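Local structure of phosphoribosylglycinamide synthetase (Anaerococcus prevotii, 4DIM) at residues H213-Y218 against V226-P231; G324-I329 against Q376-E381. The protein probably binds ATP and acts as a metal-dependent ligase of the ATP-grasp superfamily. One frame throughout, in Å; residues are numbered along the deposited sequence.

Interaction 1: H213-Y218 against V226-P231; sequences HGDETY and VGHYVP
The beta hairpin of strands 206-219 and 223-230, within the ATP-grasp family region, contains a classic beta bulge: Val226 and Gly227 both face Glu216. Glu216 O accepts from Val226 N at 2.9 Å and from Gly227 N at 3.2 Å, both from the same face of its carbonyl plane. Farther along, Gly214 O is also held twice, by Tyr229 N at 3.3 Å and by His228 ND1 at 3.2 Å, but here the donors come from opposite faces. His228 ND1 also makes a weak bond to Asp215 OD1, which lies at the ring edge with its carboxylate nearly perpendicular to the ring (89°). A leucine in place of His228 has no N-H to give, so Gly214 O would probably be left with the backbone donor alone and Asp215 with one fewer partner. On the opposite face, Tyr229 CG sits between its own N and carbonyl carbon (chi1 60°), which folds the ring over the neighbouring strand and brings Gly214 CA to 3.6 Å from its centroid, a CH-pi contact. Helix 285-293 packs against His213 and His228 through Leu285, while Glu216 and Tyr229 lean on Leu325 of strand 323-329, where Arg327 NE forms a salt bridge with Glu216 OE1.

Interaction 2: G324-I329 against Q376-E381; sequences GLARMI and QIIVKE
Leu325 O is approached by two groups from strand 375-381: the amide of Val379, whose N lies 3.0 Å away with a nearly straight N-H (173°), and the CA-H of Ile378, its carbon 3.5 Å off. This double approach is repeated along the antiparallel pairing of 324-329 with 376-381 in the large antiparallel sheet, where strand 323-329 lies between 223-230 and 375-381. Leu325 with Val379 and Arg327 with Ile377 are hydrogen-bonded pairs, each with two reciprocal N-H to O bonds, and they alternate with the non-hydrogen-bonded pairs of Gly324 with Lys380, Ala326 with Ile378 and Met328 with Gln376. In those, alpha carbons meet carbonyls instead, as where Ala326 CA stands 3.3 Å from Ile377 O.

The side chains divide by face. Ala326, Met328, Gln376 and Ile378 share one, where Ile378 packs on helix 285-293. With Gln376 CG between the backbone N and carbonyl carbon (chi1 69°), the extended chain runs beside Met328, modelled as selenomethionine, and brings Gln376 OE1 to 3.7 Å from Met328 SE, while Gln376 NE2 is hydrogen-bonded to Glu353 of strand 351-356.

The other face bears Leu325, Arg327, Ile377 and Val379. Helix 384-395 packs on the Ile377 and Val379 part of it, Leu391 and Ile395 meeting Ile377 and Ile394 meeting Val379. At the end of the pairing, Ile329 and Ile377 cross at about a right angle, with Ile329 CG1 3.8 Å from Ile377 CD1. Leu325 CB touches Val379 CG2 at 3.9 Å, and the CD2 branch of Leu325 turns to Arg327 on the same strand: the guanidinium, whose NE is salt-bridged to Glu216, has Leu325 CD2 4.0 Å above its plane, over its centre.

Interactions 1 and 2 follow one another along the chain, the first closing before the second opens, and their centres lie about 10 Å apart in a single antiparallel sheet. Strands 206-219, 223-230, 323-329 and 375-381 are consecutive in it, so the inner strand of each pair is bonded to that of the other: His228 O lies 2.9 Å from Ala326 N, a probable hydrogen bond. Helix 285-293, which packs on both contacts, comes between them in sequence. The sheet thus illustrates how a local hairpin is extended by strands from much later in the chain, so that segments far apart in sequence are hydrogen-bonded side by side in one sheet.

Interaction 1: H213-Y218 against V226-P231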
ATOM      1  N   HIS A 213      -3.393   0.178 -11.254  1.00 69.46           N
ATOM      2  CA  HIS A 213      -1.992   0.502 -11.519  1.00 69.72           C
ATOM      3  C   HIS A 213      -1.130  -0.748 -11.637  1.00 74.73           C
ATOM      4  O   HIS A 213      -1.450  -1.832 -11.119  1.00 72.29           O
ATOM      5  CB  HIS A 213      -1.388   1.475 -10.479  1.00 69.01           C
ATOM      6  CG  HIS A 213      -1.561   1.064  -9.060  1.00 70.79           C
ATOM      7  ND1 HIS A 213      -0.726   0.122  -8.474  1.00 71.63           N
ATOM      8  CD2 HIS A 213      -2.438   1.517  -8.131  1.00 70.63           C
ATOM      9  CE1 HIS A 213      -1.170  -0.025  -7.242  1.00 70.06           C
ATOM     10  NE2 HIS A 213      -2.187   0.820  -6.982  1.00 70.25           N
ATOM     11  N   GLY A 214      -0.067  -0.586 -12.395  1.00 74.68           N
ATOM     12  CA  GLY A 214       0.869  -1.660 -12.660  1.00 76.76           C
ATOM     13  C   GLY A 214       1.855  -1.785 -11.535  1.00 82.28           C
ATOM     14  O   GLY A 214       2.160  -0.794 -10.873  1.00 81.80           O
ATOM     15  N   ASP A 215       2.315  -3.013 -11.293  1.00 80.13           N
ATOM     16  CA  ASP A 215       3.224  -3.335 -10.199  1.00 78.73           C
ATOM     17  C   ASP A 215       4.493  -4.007 -10.729  1.00 84.14           C
ATOM     18  O   ASP A 215       4.457  -5.178 -11.093  1.00 82.61           O
ATOM     19  CB  ASP A 215       2.500  -4.268  -9.193  1.00 79.02           C
ATOM     20  CG  ASP A 215       1.315  -3.672  -8.394  1.00 87.45           C
ATOM     21  OD1 ASP A 215       1.072  -2.428  -8.490  1.00 79.78           O
ATOM     22  OD2 ASP A 215       0.662  -4.440  -7.637  1.00103.74           O
ATOM     23  N   GLU A 216       5.617  -3.253 -10.799  1.00 84.22           N
ATOM     24  CA  GLU A 216       6.929  -3.813 -11.202  1.00 85.58           C
ATOM     25  C   GLU A 216       7.608  -4.415  -9.969  1.00 90.29           C
ATOM     26  O   GLU A 216       7.506  -3.880  -8.863  1.00 87.39           O
ATOM     27  CB  GLU A 216       7.816  -2.784 -11.868  1.00 87.16           C
ATOM     28  CG  GLU A 216       7.299  -2.364 -13.223  1.00 91.42           C
ATOM     29  CD  GLU A 216       8.034  -1.197 -13.847  1.00106.88           C
ATOM     30  OE1 GLU A 216       8.819  -0.540 -13.124  1.00102.69           O
ATOM     31  OE2 GLU A 216       7.834  -0.938 -15.058  1.00 97.72           O
ATOM     32  N   THR A 217       8.235  -5.558 -10.136  1.00 92.09           N
ATOM     33  CA  THR A 217       8.788  -6.246  -8.974  1.00 94.53           C
ATOM     34  C   THR A 217      10.218  -6.813  -9.263  1.00100.14           C
ATOM     35  O   THR A 217      10.630  -6.935 -10.420  1.00 99.03           O
ATOM     36  CB  THR A 217       7.736  -7.316  -8.564  1.00108.39           C
ATOM     37  OG1 THR A 217       7.746  -7.515  -7.153  1.00112.92           O
ATOM     38  CG2 THR A 217       7.883  -8.617  -9.315  1.00105.54           C
ATOM     39  N   TYR A 218      10.983  -7.053  -8.179  1.00 98.86           N
ATOM     40  CA  TYR A 218      12.328  -7.641  -8.236  1.00102.42           C
ATOM     41  C   TYR A 218      12.343  -8.882  -7.370  1.00108.29           C
ATOM     42  O   TYR A 218      12.042  -8.795  -6.178  1.00106.24           O
ATOM     43  CB  TYR A 218      13.423  -6.662  -7.779  1.00104.98           C
ATOM     44  CG  TYR A 218      14.826  -7.201  -7.992  1.00109.28           C
ATOM     45  CD1 TYR A 218      15.464  -7.072  -9.219  1.00113.55           C
ATOM     46  CD2 TYR A 218      15.485  -7.905  -6.987  1.00110.85           C
ATOM     47  CE1 TYR A 218      16.744  -7.581  -9.429  1.00119.87           C
ATOM     48  CE2 TYR A 218      16.764  -8.432  -7.187  1.00115.30           C
ATOM     49  CZ  TYR A 218      17.394  -8.269  -8.412  1.00127.40           C
ATOM     50  OH  TYR A 218      18.662  -8.776  -8.647  1.00130.37           O
ATOM     51  N   VAL A 226       9.270  -2.804  -6.765  1.00 84.87           N
ATOM     52  CA  VAL A 226      10.310  -1.831  -7.180  1.00 83.33           C
ATOM     53  C   VAL A 226       9.809  -0.789  -8.194  1.00 86.30           C
ATOM     54  O   VAL A 226      10.572   0.096  -8.588  1.00 85.29           O
ATOM     55  CB  VAL A 226      11.549  -2.547  -7.726  1.00 85.98           C
ATOM     56  CG1 VAL A 226      12.099  -3.515  -6.702  1.00 85.43           C
ATOM     57  CG2 VAL A 226      11.235  -3.258  -9.031  1.00 87.10           C
ATOM     58  N   GLY A 227       8.552  -0.862  -8.584  1.00 84.56           N
ATOM     59  CA  GLY A 227       8.011   0.129  -9.497  1.00 85.42           C
ATOM     60  C   GLY A 227       6.504   0.085  -9.613  1.00 86.89           C
ATOM     61  O   GLY A 227       5.862  -0.948  -9.365  1.00 84.46           O
ATOM     62  N   HIS A 228       5.945   1.237  -9.977  1.00 81.55           N
ATOM     63  CA  HIS A 228       4.522   1.399 -10.187  1.00 79.51           C
ATOM     64  C   HIS A 228       4.321   2.269 -11.398  1.00 82.69           C
ATOM     65  O   HIS A 228       5.213   3.043 -11.761  1.00 81.85           O
ATOM     66  CB  HIS A 228       3.815   1.983  -8.947  1.00 78.53           C
ATOM     67  CG  HIS A 228       3.765   1.019  -7.808  1.00 82.23           C
ATOM     68  ND1 HIS A 228       2.925  -0.075  -7.825  1.00 84.33           N
ATOM     69  CD2 HIS A 228       4.494   0.981  -6.682  1.00 84.17           C
ATOM     70  CE1 HIS A 228       3.148  -0.722  -6.709  1.00 82.84           C
ATOM     71  NE2 HIS A 228       4.100  -0.134  -5.999  1.00 83.78           N
ATOM     72  N   TYR A 229       3.166   2.113 -12.053  1.00 77.67           N
ATOM     73  CA  TYR A 229       2.874   2.936 -13.199  1.00 76.11           C
ATOM     74  C   TYR A 229       1.413   3.022 -13.463  1.00 77.56           C
ATOM     75  O   TYR A 229       0.643   2.171 -13.087  1.00 73.52           O
ATOM     76  CB  TYR A 229       3.598   2.431 -14.464  1.00 77.43           C
ATOM     77  CG  TYR A 229       3.250   1.019 -14.879  1.00 76.78           C
ATOM     78  CD1 TYR A 229       4.036  -0.059 -14.474  1.00 78.54           C
ATOM     79  CD2 TYR A 229       2.188   0.766 -15.752  1.00 76.43           C
ATOM     80  CE1 TYR A 229       3.736  -1.363 -14.873  1.00 76.48           C
ATOM     81  CE2 TYR A 229       1.890  -0.525 -16.172  1.00 76.70           C
ATOM     82  CZ  TYR A 229       2.680  -1.589 -15.746  1.00 82.19           C
ATOM     83  OH  TYR A 229       2.353  -2.884 -16.053  1.00 84.15           O
ATOM     84  N   VAL A 230       1.063   4.056 -14.185  1.00 79.09           N
ATOM     85  CA  VAL A 230      -0.275   4.307 -14.695  1.00 78.90           C
ATOM     86  C   VAL A 230      -0.074   4.751 -16.121  1.00 83.44           C
ATOM     87  O   VAL A 230       0.942   5.375 -16.433  1.00 81.94           O
ATOM     88  CB  VAL A 230      -1.135   5.303 -13.878  1.00 81.78           C
ATOM     89  CG1 VAL A 230      -1.584   4.687 -12.562  1.00 80.62           C
ATOM     90  CG2 VAL A 230      -0.421   6.632 -13.655  1.00 82.06           C
ATOM     91  N   PRO A 231      -0.961   4.354 -17.033  1.00 83.05           N
ATOM     92  CA  PRO A 231      -2.148   3.519 -16.843  1.00 80.85           C
ATOM     93  C   PRO A 231      -1.786   2.055 -16.992  1.00 83.49           C
ATOM     94  O   PRO A 231      -0.762   1.690 -17.586  1.00 84.10           O
ATOM     95  CB  PRO A 231      -3.062   4.007 -17.962  1.00 84.01           C
ATOM     96  CG  PRO A 231      -2.102   4.250 -19.100  1.00 91.11           C
ATOM     97  CD  PRO A 231      -0.800   4.714 -18.460  1.00 87.11           C
TER

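Interaction 2: G324-I329 against Q376-E381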
ATOM      1  N   GLY A 324       2.221   8.018 -15.786  1.00 77.03           N
ATOM      2  CA  GLY A 324       3.228   8.126 -14.741  1.00 74.94           C
ATOM      3  C   GLY A 324       3.943   6.797 -14.514  1.00 76.67           C
ATOM      4  O   GLY A 324       3.373   5.710 -14.746  1.00 73.92           O
ATOM      5  N   LEU A 325       5.243   6.894 -14.153  1.00 72.60           N
ATOM      6  CA  LEU A 325       6.134   5.751 -13.897  1.00 72.11           C
ATOM      7  C   LEU A 325       7.015   6.107 -12.719  1.00 77.56           C
ATOM      8  O   LEU A 325       7.661   7.149 -12.733  1.00 79.52           O
ATOM      9  CB  LEU A 325       6.993   5.406 -15.146  1.00 74.44           C
ATOM     10  CG  LEU A 325       8.094   4.318 -15.001  1.00 80.14           C
ATOM     11  CD1 LEU A 325       7.516   2.985 -14.594  1.00 78.74           C
ATOM     12  CD2 LEU A 325       8.862   4.143 -16.256  1.00 85.33           C
ATOM     13  N   ALA A 326       7.042   5.255 -11.716  1.00 74.84           N
ATOM     14  CA  ALA A 326       7.855   5.435 -10.509  1.00 75.51           C
ATOM     15  C   ALA A 326       8.666   4.215 -10.318  1.00 81.82           C
ATOM     16  O   ALA A 326       8.104   3.123 -10.344  1.00 81.75           O
ATOM     17  CB  ALA A 326       6.986   5.673  -9.285  1.00 74.21           C
ATOM     18  N   ARG A 327       9.974   4.368 -10.189  1.00 81.12           N
ATOM     19  CA  ARG A 327      10.855   3.240  -9.975  1.00 83.29           C
ATOM     20  C   ARG A 327      11.872   3.496  -8.895  1.00 90.38           C
ATOM     21  O   ARG A 327      12.508   4.557  -8.873  1.00 89.12           O
ATOM     22  CB  ARG A 327      11.590   2.946 -11.283  1.00 88.00           C
ATOM     23  CG  ARG A 327      10.765   2.120 -12.216  1.00 93.10           C
ATOM     24  CD  ARG A 327      11.630   1.616 -13.325  1.00 94.44           C
ATOM     25  NE  ARG A 327      10.797   0.980 -14.337  1.00 81.49           N
ATOM     26  CZ  ARG A 327      11.094   0.860 -15.618  1.00 95.90           C
ATOM     27  NH1 ARG A 327      12.246   1.331 -16.091  1.00 95.71           N
ATOM     28  NH2 ARG A 327      10.238   0.279 -16.447  1.00 95.10           N
HETATM   29  N   MSE A 328      12.114   2.463  -8.068  1.00 82.76           N
HETATM   30  CA  MSE A 328      13.187   2.500  -7.084  1.00 84.40           C
HETATM   31  C   MSE A 328      14.509   2.283  -7.810  1.00 88.20           C
HETATM   32  O   MSE A 328      14.574   1.447  -8.715  1.00 86.78           O
HETATM   33  CB  MSE A 328      13.019   1.427  -5.998  1.00 88.79           C
HETATM   34  CG  MSE A 328      11.664   1.465  -5.252  1.00 99.31           C
HETATM   35 SE   MSE A 328      11.016   3.245  -4.505  0.73109.94          SE
HETATM   36  CE  MSE A 328       9.548   3.671  -5.790  1.00103.20           C
ATOM     37  N   ILE A 329      15.551   3.052  -7.431  1.00 86.96           N
ATOM     38  CA  ILE A 329      16.930   2.870  -7.895  1.00 87.13           C
ATOM     39  C   ILE A 329      17.534   1.786  -7.009  1.00 96.21           C
ATOM     40  O   ILE A 329      17.512   1.924  -5.794  1.00 96.33           O
ATOM     41  CB  ILE A 329      17.791   4.163  -7.859  1.00 89.26           C
ATOM     42  CG1 ILE A 329      17.148   5.297  -8.698  1.00 87.94           C
ATOM     43  CG2 ILE A 329      19.212   3.852  -8.379  1.00 90.19           C
ATOM     44  CD1 ILE A 329      17.827   6.618  -8.501  1.00 93.64           C
ATOM     45  N   GLN A 376      14.858   6.975  -5.726  1.00 88.28           N
ATOM     46  CA  GLN A 376      13.670   6.793  -6.547  1.00 86.44           C
ATOM     47  C   GLN A 376      13.540   7.888  -7.570  1.00 88.78           C
ATOM     48  O   GLN A 376      13.982   9.021  -7.343  1.00 89.77           O
ATOM     49  CB  GLN A 376      12.398   6.735  -5.702  1.00 88.43           C
ATOM     50  CG  GLN A 376      12.027   8.060  -5.040  1.00 87.41           C
ATOM     51  CD  GLN A 376      10.980   7.886  -3.990  1.00 91.43           C
ATOM     52  OE1 GLN A 376      10.751   6.806  -3.459  1.00 87.79           O
ATOM     53  NE2 GLN A 376      10.383   8.955  -3.599  1.00 87.25           N
ATOM     54  N   ILE A 377      12.905   7.528  -8.687  1.00 83.67           N
ATOM     55  CA  ILE A 377      12.662   8.365  -9.849  1.00 82.92           C
ATOM     56  C   ILE A 377      11.184   8.354 -10.162  1.00 84.31           C
ATOM     57  O   ILE A 377      10.592   7.283 -10.252  1.00 80.54           O
ATOM     58  CB  ILE A 377      13.450   7.842 -11.089  1.00 86.73           C
ATOM     59  CG1 ILE A 377      14.987   7.811 -10.830  1.00 88.39           C
ATOM     60  CG2 ILE A 377      13.114   8.674 -12.347  1.00 87.47           C
ATOM     61  CD1 ILE A 377      15.720   6.952 -11.790  1.00 92.11           C
ATOM     62  N   ILE A 378      10.618   9.538 -10.431  1.00 82.31           N
ATOM     63  CA  ILE A 378       9.249   9.661 -10.871  1.00 80.45           C
ATOM     64  C   ILE A 378       9.219  10.541 -12.121  1.00 81.05           C
ATOM     65  O   ILE A 378       9.730  11.655 -12.127  1.00 78.33           O
ATOM     66  CB  ILE A 378       8.260  10.178  -9.811  1.00 83.43           C
ATOM     67  CG1 ILE A 378       8.482   9.518  -8.476  1.00 82.40           C
ATOM     68  CG2 ILE A 378       6.807   9.942 -10.317  1.00 85.58           C
ATOM     69  CD1 ILE A 378       7.734  10.125  -7.417  1.00 90.92           C
ATOM     70  N   VAL A 379       8.576  10.018 -13.166  1.00 78.74           N
ATOM     71  CA  VAL A 379       8.367  10.712 -14.430  1.00 78.41           C
ATOM     72  C   VAL A 379       6.882  10.640 -14.804  1.00 80.95           C
ATOM     73  O   VAL A 379       6.148   9.786 -14.286  1.00 75.86           O
ATOM     74  CB  VAL A 379       9.248  10.189 -15.553  1.00 81.46           C
ATOM     75  CG1 VAL A 379      10.719  10.267 -15.147  1.00 82.43           C
ATOM     76  CG2 VAL A 379       8.864   8.770 -15.952  1.00 80.42           C
ATOM     77  N   LYS A 380       6.462  11.615 -15.642  1.00 80.79           N
ATOM     78  CA  LYS A 380       5.129  11.772 -16.220  1.00 82.18           C
ATOM     79  C   LYS A 380       5.310  12.094 -17.711  1.00 91.57           C
ATOM     80  O   LYS A 380       6.291  12.746 -18.055  1.00 93.38           O
ATOM     81  CB  LYS A 380       4.305  12.877 -15.488  1.00 84.31           C
ATOM     82  CG  LYS A 380       4.868  14.300 -15.567  1.00 87.00           C
ATOM     83  CD  LYS A 380       3.922  15.277 -14.888  1.00 93.66           C
ATOM     84  CE  LYS A 380       4.416  16.692 -14.722  1.00 94.42           C
ATOM     85  NZ  LYS A 380       4.816  17.339 -16.011  1.00122.46           N
ATOM     86  N   GLU A 381       4.378  11.673 -18.586  1.00 90.28           N
ATOM     87  CA  GLU A 381       4.469  11.902 -20.047  1.00 92.28           C
ATOM     88  C   GLU A 381       3.113  11.466 -20.706  1.00 97.28           C
ATOM     89  O   GLU A 381       2.260  10.983 -19.986  1.00 95.06           O
ATOM     90  CB  GLU A 381       5.689  11.118 -20.589  1.00 93.20           C
ATOM     91  CG  GLU A 381       6.093  11.346 -22.031  1.00111.49           C
ATOM     92  CD  GLU A 381       6.186  12.715 -22.668  1.00123.70           C
ATOM     93  OE1 GLU A 381       7.328  13.193 -22.866  1.00119.38           O
ATOM     94  OE2 GLU A 381       5.146  13.171 -23.200  1.00108.57           O
TER